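PDB 4P98: extracellular solute-binding protein from Conexibacter woesei, which probably binds a small solute outside the cell membrane and delivers it to an ABC transporter, as a lipoprotein of the BMP (PnrA-like) family. Local coordinates for residues 143-157 with 171-184. Numbering follows the deposited sequence.
Sequences EKVGAVGGPQLPFVL and NPRASYEETYTGRF
Gln152 lays its extended side chain over one face of the Tyr180 ring, just after strand 144-149 ends. A chi1 of -65° puts Tyr180 CG beside its backbone N and turns the ring toward Gln152 and the start of the next helix. The Gln152 amide stacks almost parallel to the ring, the planes 4° apart, while Gln152 CG makes a CH-pi contact 3.7 Å from the Tyr180 ring centroid. Val156 CG1 approaches Tyr180 CE1 at 3.8 Å, and Leu157 CD2 meets the hydroxyl end. Gly149, without a side chain, lets the ring lie close against the backbone. Further along, Pro151 CG sits over one face of the Phe184 ring, and Phe155 CZ reaches that ring's edge.

The two strands run parallel, in register from Lys144-Ser175 to Gly149-Tyr180. Their ladder begins with Ser175 N to Glu143 O (2.8 Å) and ends with Thr181 N to Gly149 O (2.9 Å); Gly182 N then binds Gly150 O from above its carbonyl plane. Ala147 CB lies 3.9 Å from Tyr176 CE1, and Tyr176 OH donates to Glu178 OE1 (2.5 Å), which is also hydrogen-bonded to His160 ND1.

At the Glu143 end the packing is looser and more open to solvent: Glu143, bent at chi2, takes a weak bond from Asn171 ND2 to OE2 (3.5 Å), and Lys144 CG merely brushes Ser175 OG.

This right-handed beta-alpha-beta crossover is consistent with a lobe of the periplasmic-binding-protein fold. Helix 154-170 covers the face bearing Tyr176, helix 187-199 the other, at Val148 and Thr179; strand 205-207 flanks 144-149, and 175-180 forms the sheet's edge.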
loop_
_atom_site.group_PDB
_atom_site.type_symbol
_atom_site.label_atom_id
_atom_site.label_comp_id
_atom_site.label_asym_id
_atom_site.label_seq_id
_atom_site.Cartn_x
_atom_site.Cartn_y
_atom_site.Cartn_z
ATOM N N GLU A 143 -2.268 -20.072 15.936
ATOM C CA GLU A 143 -3.679 -20.430 15.878
ATOM C C GLU A 143 -4.598 -19.293 16.304
ATOM O O GLU A 143 -5.806 -19.376 16.079
ATOM C CB GLU A 143 -3.980 -21.720 16.688
ATOM C CG GLU A 143 -3.446 -23.039 16.083
ATOM C CD GLU A 143 -3.723 -23.245 14.575
ATOM O OE1 GLU A 143 -4.899 -23.291 14.126
ATOM O OE2 GLU A 143 -2.733 -23.404 13.825
ATOM N N LYS A 144 -4.024 -18.234 16.887
ATOM C CA LYS A 144 -4.781 -17.065 17.353
ATOM C C LYS A 144 -4.141 -15.796 16.786
ATOM O O LYS A 144 -2.960 -15.548 17.003
ATOM C CB LYS A 144 -4.786 -17.003 18.886
ATOM C CG LYS A 144 -5.544 -18.138 19.555
ATOM C CD LYS A 144 -5.759 -17.907 21.051
ATOM C CE LYS A 144 -6.619 -19.018 21.645
ATOM N NZ LYS A 144 -6.766 -18.891 23.119
ATOM N N VAL A 145 -4.931 -15.003 16.066
ATOM C CA VAL A 145 -4.433 -13.833 15.350
ATOM C C VAL A 145 -5.221 -12.617 15.811
ATOM O O VAL A 145 -6.451 -12.675 15.956
ATOM C CB VAL A 145 -4.616 -13.974 13.820
ATOM C CG1 VAL A 145 -4.171 -12.698 13.094
ATOM C CG2 VAL A 145 -3.848 -15.182 13.302
ATOM N N GLY A 146 -4.502 -11.518 16.029
ATOM C CA GLY A 146 -5.123 -10.262 16.453
ATOM C C GLY A 146 -4.781 -9.172 15.466
ATOM O O GLY A 146 -3.658 -9.119 14.973
ATOM N N ALA A 147 -5.753 -8.311 15.167
ATOM C CA ALA A 147 -5.535 -7.203 14.237
ATOM C C ALA A 147 -5.989 -5.894 14.850
ATOM O O ALA A 147 -7.041 -5.822 15.486
ATOM C CB ALA A 147 -6.273 -7.443 12.929
ATOM N N VAL A 148 -5.195 -4.855 14.637
ATOM C CA VAL A 148 -5.559 -3.527 15.111
ATOM C C VAL A 148 -5.614 -2.555 13.958
ATOM O O VAL A 148 -4.637 -2.390 13.228
ATOM C CB VAL A 148 -4.597 -2.987 16.197
ATOM C CG1 VAL A 148 -5.057 -1.618 16.675
ATOM C CG2 VAL A 148 -4.512 -3.939 17.381
ATOM N N GLY A 149 -6.771 -1.904 13.819
ATOM C CA GLY A 149 -6.962 -0.822 12.859
ATOM C C GLY A 149 -7.305 0.500 13.509
ATOM O O GLY A 149 -7.412 0.596 14.740
ATOM N N GLY A 150 -7.472 1.519 12.663
ATOM C CA GLY A 150 -7.815 2.873 13.115
ATOM C C GLY A 150 -9.315 3.120 13.220
ATOM O O GLY A 150 -9.996 2.420 13.950
ATOM N N PRO A 151 -9.842 4.110 12.476
ATOM C CA PRO A 151 -11.275 4.400 12.482
ATOM C C PRO A 151 -12.054 3.421 11.618
ATOM O O PRO A 151 -11.517 2.923 10.629
ATOM C CB PRO A 151 -11.347 5.806 11.882
ATOM C CG PRO A 151 -10.168 5.882 10.965
ATOM C CD PRO A 151 -9.109 4.957 11.515
ATOM N N GLN A 152 -13.310 3.158 11.973
ATOM C CA GLN A 152 -14.138 2.202 11.234
ATOM C C GLN A 152 -14.786 2.821 10.009
ATOM O O GLN A 152 -16.000 2.773 9.848
ATOM C CB GLN A 152 -15.200 1.585 12.141
ATOM C CG GLN A 152 -14.604 0.756 13.260
ATOM C CD GLN A 152 -15.671 0.182 14.160
ATOM O OE1 GLN A 152 -15.857 0.626 15.284
ATOM N NE2 GLN A 152 -16.402 -0.767 13.653
ATOM N N LEU A 153 -13.951 3.400 9.149
ATOM C CA LEU A 153 -14.376 3.954 7.886
ATOM C C LEU A 153 -14.499 2.804 6.900
ATOM O O LEU A 153 -13.882 1.743 7.102
ATOM C CB LEU A 153 -13.351 4.969 7.390
ATOM C CG LEU A 153 -13.234 6.246 8.208
ATOM C CD1 LEU A 153 -12.090 7.083 7.655
ATOM C CD2 LEU A 153 -14.541 7.019 8.178
ATOM N N PRO A 154 -15.304 2.990 5.840
ATOM C CA PRO A 154 -15.524 1.896 4.907
ATOM C C PRO A 154 -14.255 1.194 4.379
ATOM O O PRO A 154 -14.219 -0.029 4.373
ATOM C CB PRO A 154 -16.327 2.557 3.777
ATOM C CG PRO A 154 -17.059 3.667 4.447
ATOM C CD PRO A 154 -16.096 4.186 5.477
ATOM N N PHE A 155 -13.220 1.926 3.980
ATOM C CA PHE A 155 -12.010 1.282 3.451
ATOM C C PHE A 155 -11.261 0.487 4.528
ATOM O O PHE A 155 -10.640 -0.517 4.219
ATOM C CB PHE A 155 -11.070 2.278 2.732
ATOM C CG PHE A 155 -10.249 3.161 3.649
ATOM C CD1 PHE A 155 -10.774 4.351 4.154
ATOM C CD2 PHE A 155 -8.936 2.834 3.961
ATOM C CE1 PHE A 155 -10.017 5.168 4.982
ATOM C CE2 PHE A 155 -8.172 3.651 4.781
ATOM C CZ PHE A 155 -8.718 4.815 5.294
ATOM N N VAL A 156 -11.314 0.947 5.783
ATOM C CA VAL A 156 -10.694 0.222 6.879
ATOM C C VAL A 156 -11.454 -1.087 7.155
ATOM O O VAL A 156 -10.848 -2.156 7.267
ATOM C CB VAL A 156 -10.621 1.093 8.154
ATOM C CG1 VAL A 156 -10.024 0.305 9.311
ATOM C CG2 VAL A 156 -9.800 2.332 7.873
ATOM N N LEU A 157 -12.775 -1.006 7.241
ATOM C CA LEU A 157 -13.617 -2.201 7.435
ATOM C C LEU A 157 -13.430 -3.216 6.286
ATOM O O LEU A 157 -13.403 -4.436 6.507
ATOM C CB LEU A 157 -15.083 -1.799 7.563
ATOM C CG LEU A 157 -15.482 -0.970 8.789
ATOM C CD1 LEU A 157 -16.941 -0.550 8.709
ATOM C CD2 LEU A 157 -15.221 -1.752 10.063
ATOM N N ASN A 171 -5.849 -20.773 6.690
ATOM C CA ASN A 171 -5.943 -21.534 7.935
ATOM C C ASN A 171 -7.335 -21.414 8.525
ATOM O O ASN A 171 -7.572 -20.577 9.408
ATOM C CB ASN A 171 -4.885 -21.049 8.936
ATOM C CG ASN A 171 -4.828 -21.896 10.195
ATOM O OD1 ASN A 171 -5.649 -22.796 10.410
ATOM N ND2 ASN A 171 -3.849 -21.608 11.039
ATOM N N PRO A 172 -8.267 -22.255 8.059
ATOM C CA PRO A 172 -9.644 -22.128 8.529
ATOM C C PRO A 172 -9.836 -22.465 10.006
ATOM O O PRO A 172 -10.899 -22.178 10.553
ATOM C CB PRO A 172 -10.420 -23.111 7.638
ATOM C CG PRO A 172 -9.401 -24.063 7.118
ATOM C CD PRO A 172 -8.120 -23.307 7.028
ATOM N N ARG A 173 -8.823 -23.068 10.633
ATOM C CA ARG A 173 -8.862 -23.397 12.063
ATOM C C ARG A 173 -8.437 -22.235 12.969
ATOM O O ARG A 173 -8.739 -22.253 14.156
ATOM C CB ARG A 173 -7.977 -24.615 12.348
ATOM C CG ARG A 173 -8.564 -25.932 11.854
ATOM C CD ARG A 173 -9.536 -26.516 12.872
ATOM N NE ARG A 173 -10.193 -27.732 12.391
ATOM C CZ ARG A 173 -10.944 -28.542 13.140
ATOM N NH1 ARG A 173 -11.147 -28.289 14.431
ATOM N NH2 ARG A 173 -11.495 -29.622 12.595
ATOM N N ALA A 174 -7.742 -21.238 12.424
ATOM C CA ALA A 174 -7.267 -20.112 13.239
ATOM C C ALA A 174 -8.421 -19.263 13.752
ATOM O O ALA A 174 -9.451 -19.135 13.092
ATOM C CB ALA A 174 -6.298 -19.252 12.459
ATOM N N SER A 175 -8.257 -18.703 14.947
ATOM C CA SER A 175 -9.247 -17.782 15.490
ATOM C C SER A 175 -8.709 -16.362 15.331
ATOM O O SER A 175 -7.500 -16.144 15.169
ATOM C CB SER A 175 -9.573 -18.104 16.949
ATOM O OG SER A 175 -8.453 -17.862 17.761
ATOM N N TYR A 176 -9.620 -15.404 15.375
ATOM C CA TYR A 176 -9.317 -14.039 14.967
ATOM C C TYR A 176 -10.096 -13.056 15.834
ATOM O O TYR A 176 -11.285 -13.249 16.086
ATOM C CB TYR A 176 -9.685 -13.863 13.492
ATOM C CG TYR A 176 -9.522 -12.459 12.946
ATOM C CD1 TYR A 176 -8.291 -11.995 12.489
ATOM C CD2 TYR A 176 -10.608 -11.599 12.887
ATOM C CE1 TYR A 176 -8.157 -10.702 11.981
ATOM C CE2 TYR A 176 -10.484 -10.314 12.396
ATOM C CZ TYR A 176 -9.269 -9.877 11.938
ATOM O OH TYR A 176 -9.186 -8.598 11.455
ATOM N N GLU A 177 -9.406 -12.014 16.291
ATOM C CA GLU A 177 -10.039 -10.904 16.999
ATOM C C GLU A 177 -9.423 -9.621 16.474
ATOM O O GLU A 177 -8.254 -9.593 16.089
ATOM C CB GLU A 177 -9.827 -11.000 18.520
ATOM C CG GLU A 177 -10.789 -10.128 19.318
ATOM C CD GLU A 177 -10.534 -10.134 20.826
ATOM O OE1 GLU A 177 -9.909 -11.092 21.349
ATOM O OE2 GLU A 177 -10.969 -9.167 21.496
ATOM N N GLU A 178 -10.211 -8.560 16.458
ATOM C CA GLU A 178 -9.717 -7.270 16.007
ATOM C C GLU A 178 -10.262 -6.145 16.886
ATOM O O GLU A 178 -11.309 -6.276 17.526
ATOM C CB GLU A 178 -10.079 -7.042 14.537
ATOM C CG GLU A 178 -11.556 -6.779 14.313
ATOM C CD GLU A 178 -12.003 -7.000 12.882
ATOM O OE1 GLU A 178 -11.160 -7.096 11.966
ATOM O OE2 GLU A 178 -13.226 -7.056 12.685
ATOM N N THR A 179 -9.522 -5.048 16.910
ATOM C CA THR A 179 -9.877 -3.870 17.680
ATOM C C THR A 179 -9.583 -2.649 16.835
ATOM O O THR A 179 -8.555 -2.581 16.158
ATOM C CB THR A 179 -9.035 -3.783 18.973
ATOM O OG1 THR A 179 -9.297 -4.924 19.788
ATOM C CG2 THR A 179 -9.368 -2.542 19.774
ATOM N N TYR A 180 -10.475 -1.672 16.904
ATOM C CA TYR A 180 -10.303 -0.400 16.219
ATOM C C TYR A 180 -10.005 0.720 17.223
ATOM O O TYR A 180 -10.679 0.828 18.239
ATOM C CB TYR A 180 -11.572 -0.091 15.436
ATOM C CG TYR A 180 -11.840 -1.075 14.321
ATOM C CD1 TYR A 180 -11.133 -1.011 13.124
ATOM C CD2 TYR A 180 -12.809 -2.072 14.455
ATOM C CE1 TYR A 180 -11.375 -1.922 12.094
ATOM C CE2 TYR A 180 -13.051 -2.979 13.430
ATOM C CZ TYR A 180 -12.333 -2.889 12.247
ATOM O OH TYR A 180 -12.578 -3.784 11.220
ATOM N N THR A 181 -8.992 1.540 16.948
ATOM C CA THR A 181 -8.667 2.655 17.839
ATOM C C THR A 181 -9.592 3.857 17.690
ATOM O O THR A 181 -9.656 4.685 18.597
ATOM C CB THR A 181 -7.236 3.174 17.654
ATOM O OG1 THR A 181 -7.112 3.822 16.384
ATOM C CG2 THR A 181 -6.220 2.054 17.773
ATOM N N GLY A 182 -10.272 3.971 16.544
ATOM C CA GLY A 182 -11.118 5.132 16.243
ATOM C C GLY A 182 -10.388 6.307 15.608
ATOM O O GLY A 182 -11.019 7.305 15.273
ATOM N N ARG A 183 -9.072 6.191 15.426
ATOM C CA ARG A 183 -8.215 7.314 15.005
ATOM C C ARG A 183 -7.186 6.869 13.990
ATOM O O ARG A 183 -6.811 5.702 13.973
ATOM C CB ARG A 183 -7.441 7.869 16.207
ATOM C CG ARG A 183 -8.301 8.414 17.323
ATOM C CD ARG A 183 -8.906 9.755 16.944
ATOM N NE ARG A 183 -9.484 10.423 18.112
ATOM C CZ ARG A 183 -10.769 10.382 18.478
ATOM N NH1 ARG A 183 -11.676 9.707 17.772
ATOM N NH2 ARG A 183 -11.154 11.033 19.571
ATOM N N PHE A 184 -6.715 7.792 13.152
ATOM C CA PHE A 184 -5.523 7.525 12.346
ATOM C C PHE A 184 -4.263 7.871 13.146
ATOM O O PHE A 184 -4.224 8.901 13.797
ATOM C CB PHE A 184 -5.507 8.364 11.077
ATOM C CG PHE A 184 -6.533 7.961 10.054
ATOM C CD1 PHE A 184 -6.540 6.687 9.520
ATOM C CD2 PHE A 184 -7.457 8.884 9.587
ATOM C CE1 PHE A 184 -7.463 6.325 8.552
ATOM C CE2 PHE A 184 -8.392 8.528 8.625
ATOM C CZ PHE A 184 -8.390 7.250 8.102
#